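Local coordinates for Ctr9 protein (Myceliophthora thermophila, PDB 6AF0) that probably takes part in binding the RNA polymerase II complex, this chain being the part of the protein built mainly of helices that include tetratricopeptide repeats, at residues F143-Q157 against K170-A184. Numbering follows the deposited sequence.
Sequences FLARGVLILLKASLQ and KAEQLRNALKSFEEA
Phe181 lies across Gly147, a worked example of how a residue without a side chain lets an aromatic ring settle on a helix backbone. From CB, with CG anti to the carbonyl carbon (chi1 -79°), the ring swings in toward helix 140-155. CD1 and CE1 meet Leu144, whose CD2 comes at the ring edge, 3.6 Å from Phe181 CE1. On the other flank, Phe181 CE2 has Leu151 CD1 at 3.7 Å, also near the ring plane. CZ reaches in to the Gly147-Val148 peptide, and CD2 faces Gly147 CA, which makes a CH-pi contact over one face, 3.7 Å from the centroid of the Phe181 ring. A second CH-pi contact closes one end of the interface, Glu183 CG standing over the centre of the Phe143 ring, while the Glu183 carboxylate pairs with Arg186. Beyond Phe181, toward Gln157, Ile150 is a knob among Gln173, Asn176, Ala177 and Ser180. At the far end Gln157 NE2 donates to Gln173 OE1 (3.2 Å) from above the carbonyl plane, the two amides nearly perpendicular (88°); Gln173 NE2 lies 3.7 Å from Lys153 CE. With an alanine at Gln173 that acceptor is gone, which would probably leave the Gln157 amide freer to turn and Lys153 less covered. Segments 143-155 and 170-184 run nearly antiparallel (159°), their axes coming within 7.8 Å, as in tetratricopeptide-type helical hairpins; helices 82-101 and 118-135 pack against 140-155, and helix 193-205 touches both members.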
# COMPACT_ATOMS: atom_id res chain seq x y z
N PHE A 143 22.51 53.68 -5.14
CA PHE A 143 22.32 52.54 -6.02
C PHE A 143 22.50 51.26 -5.23
O PHE A 143 21.73 50.32 -5.39
CB PHE A 143 23.31 52.53 -7.17
CG PHE A 143 23.14 53.66 -8.14
CD1 PHE A 143 21.88 54.05 -8.60
CD2 PHE A 143 24.26 54.31 -8.64
CE1 PHE A 143 21.75 55.09 -9.50
CE2 PHE A 143 24.13 55.35 -9.54
CZ PHE A 143 22.88 55.73 -9.98
N LEU A 144 23.55 51.22 -4.42
CA LEU A 144 23.72 50.13 -3.47
C LEU A 144 22.50 49.94 -2.59
O LEU A 144 21.92 48.83 -2.57
CB LEU A 144 24.94 50.34 -2.58
CG LEU A 144 26.18 49.51 -2.90
CD1 LEU A 144 27.20 49.63 -1.79
CD2 LEU A 144 25.85 48.04 -3.11
N ALA A 145 22.12 51.02 -1.89
CA ALA A 145 20.97 51.05 -0.97
C ALA A 145 19.71 50.46 -1.60
O ALA A 145 19.00 49.71 -0.95
CB ALA A 145 20.70 52.47 -0.51
N ARG A 146 19.45 50.80 -2.86
CA ARG A 146 18.31 50.25 -3.58
C ARG A 146 18.39 48.76 -3.71
O ARG A 146 17.44 48.04 -3.43
CB ARG A 146 18.21 50.86 -4.97
CG ARG A 146 17.78 52.31 -4.97
CD ARG A 146 16.47 52.47 -4.23
NE ARG A 146 15.35 51.92 -4.97
CZ ARG A 146 14.32 52.64 -5.41
NH1 ARG A 146 14.27 53.96 -5.19
NH2 ARG A 146 13.34 52.04 -6.08
N GLY A 147 19.54 48.29 -4.17
CA GLY A 147 19.75 46.87 -4.28
C GLY A 147 19.43 46.20 -2.96
O GLY A 147 18.55 45.33 -2.88
N VAL A 148 20.13 46.65 -1.92
CA VAL A 148 20.06 45.97 -0.64
C VAL A 148 18.62 45.94 -0.16
O VAL A 148 18.11 44.90 0.25
CB VAL A 148 20.97 46.63 0.39
CG1 VAL A 148 20.79 45.98 1.74
CG2 VAL A 148 22.40 46.50 -0.05
N LEU A 149 17.97 47.09 -0.24
CA LEU A 149 16.61 47.23 0.22
C LEU A 149 15.76 46.22 -0.49
O LEU A 149 15.01 45.48 0.12
CB LEU A 149 16.09 48.64 -0.09
CG LEU A 149 14.67 48.99 0.39
CD1 LEU A 149 14.68 49.39 1.84
CD2 LEU A 149 14.12 50.11 -0.46
N ILE A 150 15.89 46.19 -1.79
CA ILE A 150 15.04 45.34 -2.58
C ILE A 150 15.24 43.89 -2.14
O ILE A 150 14.27 43.15 -1.95
CB ILE A 150 15.27 45.55 -4.09
CG1 ILE A 150 14.88 46.99 -4.49
CG2 ILE A 150 14.45 44.55 -4.91
CD1 ILE A 150 15.18 47.34 -5.93
N LEU A 151 16.49 43.49 -1.93
CA LEU A 151 16.78 42.15 -1.42
C LEU A 151 16.08 41.86 -0.09
O LEU A 151 15.34 40.89 0.05
CB LEU A 151 18.29 41.94 -1.21
CG LEU A 151 19.20 41.75 -2.44
CD1 LEU A 151 20.63 41.60 -1.96
CD2 LEU A 151 18.80 40.58 -3.34
N LEU A 152 16.32 42.71 0.89
CA LEU A 152 15.68 42.58 2.18
C LEU A 152 14.15 42.53 2.13
O LEU A 152 13.52 41.87 2.94
CB LEU A 152 16.10 43.72 3.08
CG LEU A 152 17.59 43.84 3.40
CD1 LEU A 152 17.81 45.11 4.19
CD2 LEU A 152 18.06 42.69 4.24
N LYS A 153 13.55 43.26 1.21
CA LYS A 153 12.10 43.24 1.04
C LYS A 153 11.71 41.96 0.31
O LYS A 153 10.72 41.33 0.63
CB LYS A 153 11.63 44.49 0.27
CG LYS A 153 10.39 45.18 0.85
CD LYS A 153 10.32 46.68 0.55
CE LYS A 153 10.53 46.97 -0.93
NZ LYS A 153 10.35 48.41 -1.28
N ALA A 154 12.51 41.57 -0.66
CA ALA A 154 12.18 40.42 -1.49
C ALA A 154 12.17 39.13 -0.71
O ALA A 154 11.35 38.26 -0.99
CB ALA A 154 13.16 40.29 -2.64
N SER A 155 13.08 39.00 0.25
CA SER A 155 13.15 37.80 1.10
C SER A 155 11.90 37.62 1.99
O SER A 155 11.52 36.49 2.33
CB SER A 155 14.41 37.82 1.96
OG SER A 155 14.49 36.66 2.78
N LEU A 156 11.26 38.73 2.35
CA LEU A 156 10.02 38.71 3.13
C LEU A 156 8.76 38.30 2.35
O LEU A 156 7.70 38.11 2.96
CB LEU A 156 9.79 40.06 3.77
CG LEU A 156 10.81 40.44 4.85
CD1 LEU A 156 10.59 41.86 5.35
CD2 LEU A 156 10.72 39.45 6.01
N GLN A 157 8.84 38.19 1.03
CA GLN A 157 7.70 37.76 0.25
C GLN A 157 7.42 36.33 0.63
O GLN A 157 8.33 35.52 0.59
CB GLN A 157 8.01 37.89 -1.25
CG GLN A 157 8.06 39.35 -1.73
CD GLN A 157 6.76 39.85 -2.34
OE1 GLN A 157 5.65 39.51 -1.89
NE2 GLN A 157 6.88 40.69 -3.36
N LYS A 170 8.41 38.36 -6.46
CA LYS A 170 9.77 38.22 -5.94
C LYS A 170 10.81 38.23 -7.07
O LYS A 170 11.79 38.98 -7.02
CB LYS A 170 9.89 36.95 -5.08
CG LYS A 170 11.31 36.45 -4.92
CD LYS A 170 11.44 35.45 -3.79
CE LYS A 170 12.89 35.09 -3.53
NZ LYS A 170 13.08 34.30 -2.29
N ALA A 171 10.58 37.41 -8.09
CA ALA A 171 11.50 37.31 -9.23
C ALA A 171 11.78 38.68 -9.86
O ALA A 171 12.94 39.06 -10.06
CB ALA A 171 10.93 36.36 -10.26
N GLU A 172 10.73 39.44 -10.15
CA GLU A 172 10.90 40.78 -10.70
C GLU A 172 11.64 41.71 -9.75
O GLU A 172 12.47 42.52 -10.17
CB GLU A 172 9.55 41.38 -11.08
CG GLU A 172 8.98 40.78 -12.35
CD GLU A 172 10.06 40.42 -13.37
OE1 GLU A 172 10.74 41.34 -13.87
OE2 GLU A 172 10.24 39.22 -13.66
N GLN A 173 11.33 41.60 -8.47
CA GLN A 173 12.00 42.39 -7.46
C GLN A 173 13.50 42.06 -7.43
O GLN A 173 14.34 42.95 -7.30
CB GLN A 173 11.39 42.10 -6.09
CG GLN A 173 10.89 43.34 -5.37
CD GLN A 173 10.24 43.05 -4.03
OE1 GLN A 173 9.79 41.94 -3.73
NE2 GLN A 173 10.19 44.07 -3.20
N LEU A 174 13.82 40.78 -7.58
CA LEU A 174 15.22 40.35 -7.64
C LEU A 174 15.90 40.98 -8.85
O LEU A 174 17.03 41.48 -8.73
CB LEU A 174 15.34 38.82 -7.69
CG LEU A 174 14.91 38.05 -6.43
CD1 LEU A 174 14.91 36.56 -6.71
CD2 LEU A 174 15.78 38.36 -5.22
N ARG A 175 15.21 40.98 -9.99
CA ARG A 175 15.73 41.63 -11.20
C ARG A 175 16.00 43.10 -10.96
O ARG A 175 17.03 43.60 -11.40
CB ARG A 175 14.77 41.46 -12.37
CG ARG A 175 14.77 40.05 -12.92
CD ARG A 175 13.60 39.83 -13.86
NE ARG A 175 13.72 38.55 -14.56
CZ ARG A 175 12.71 37.93 -15.17
NH1 ARG A 175 11.49 38.46 -15.16
NH2 ARG A 175 12.90 36.77 -15.79
N ASN A 176 15.10 43.78 -10.25
CA ASN A 176 15.29 45.20 -9.97
C ASN A 176 16.52 45.41 -9.12
O ASN A 176 17.32 46.28 -9.40
CB ASN A 176 14.08 45.80 -9.26
CG ASN A 176 12.88 45.94 -10.17
OD1 ASN A 176 13.01 46.10 -11.39
ND2 ASN A 176 11.68 45.90 -9.58
N ALA A 177 16.67 44.60 -8.08
CA ALA A 177 17.86 44.62 -7.23
C ALA A 177 19.13 44.42 -8.05
O ALA A 177 20.13 45.15 -7.90
CB ALA A 177 17.77 43.54 -6.18
N LEU A 178 19.07 43.44 -8.94
CA LEU A 178 20.20 43.11 -9.79
C LEU A 178 20.60 44.32 -10.64
O LEU A 178 21.78 44.71 -10.70
CB LEU A 178 19.88 41.86 -10.64
CG LEU A 178 20.99 41.33 -11.55
CD1 LEU A 178 22.25 41.06 -10.76
CD2 LEU A 178 20.55 40.07 -12.30
N LYS A 179 19.61 44.96 -11.26
CA LYS A 179 19.86 46.13 -12.12
C LYS A 179 20.41 47.36 -11.35
O LYS A 179 21.19 48.15 -11.87
CB LYS A 179 18.56 46.53 -12.85
CG LYS A 179 18.78 47.03 -14.27
CD LYS A 179 18.77 45.86 -15.24
CE LYS A 179 18.70 46.33 -16.67
NZ LYS A 179 18.89 45.16 -17.57
N SER A 180 19.99 47.51 -10.11
CA SER A 180 20.49 48.56 -9.26
C SER A 180 21.91 48.27 -8.85
O SER A 180 22.74 49.16 -8.78
CB SER A 180 19.63 48.69 -8.01
OG SER A 180 18.27 48.94 -8.36
N PHE A 181 22.17 47.00 -8.56
CA PHE A 181 23.53 46.59 -8.21
C PHE A 181 24.44 46.73 -9.42
O PHE A 181 25.59 47.16 -9.28
CB PHE A 181 23.57 45.15 -7.69
CG PHE A 181 23.13 45.00 -6.25
CD1 PHE A 181 23.76 45.69 -5.24
CD2 PHE A 181 22.11 44.12 -5.92
CE1 PHE A 181 23.35 45.54 -3.93
CE2 PHE A 181 21.69 43.96 -4.61
CZ PHE A 181 22.32 44.67 -3.61
N GLU A 182 23.92 46.36 -10.59
CA GLU A 182 24.67 46.51 -11.85
C GLU A 182 24.94 47.96 -12.23
O GLU A 182 26.00 48.30 -12.78
CB GLU A 182 23.99 45.75 -12.99
CG GLU A 182 24.75 44.49 -13.37
CD GLU A 182 23.94 43.51 -14.19
OE1 GLU A 182 22.85 43.89 -14.69
OE2 GLU A 182 24.39 42.35 -14.33
N GLU A 183 24.00 48.83 -11.90
CA GLU A 183 24.19 50.26 -12.05
C GLU A 183 25.33 50.78 -11.15
O GLU A 183 26.20 51.51 -11.62
CB GLU A 183 22.88 51.01 -11.80
CG GLU A 183 23.00 52.50 -11.52
CD GLU A 183 23.46 53.31 -12.72
OE1 GLU A 183 22.70 54.22 -13.13
OE2 GLU A 183 24.57 53.07 -13.25
N ALA A 184 25.33 50.37 -9.87
CA ALA A 184 26.42 50.70 -8.91
C ALA A 184 27.80 50.22 -9.38
O ALA A 184 28.82 50.87 -9.11
CB ALA A 184 26.13 50.09 -7.55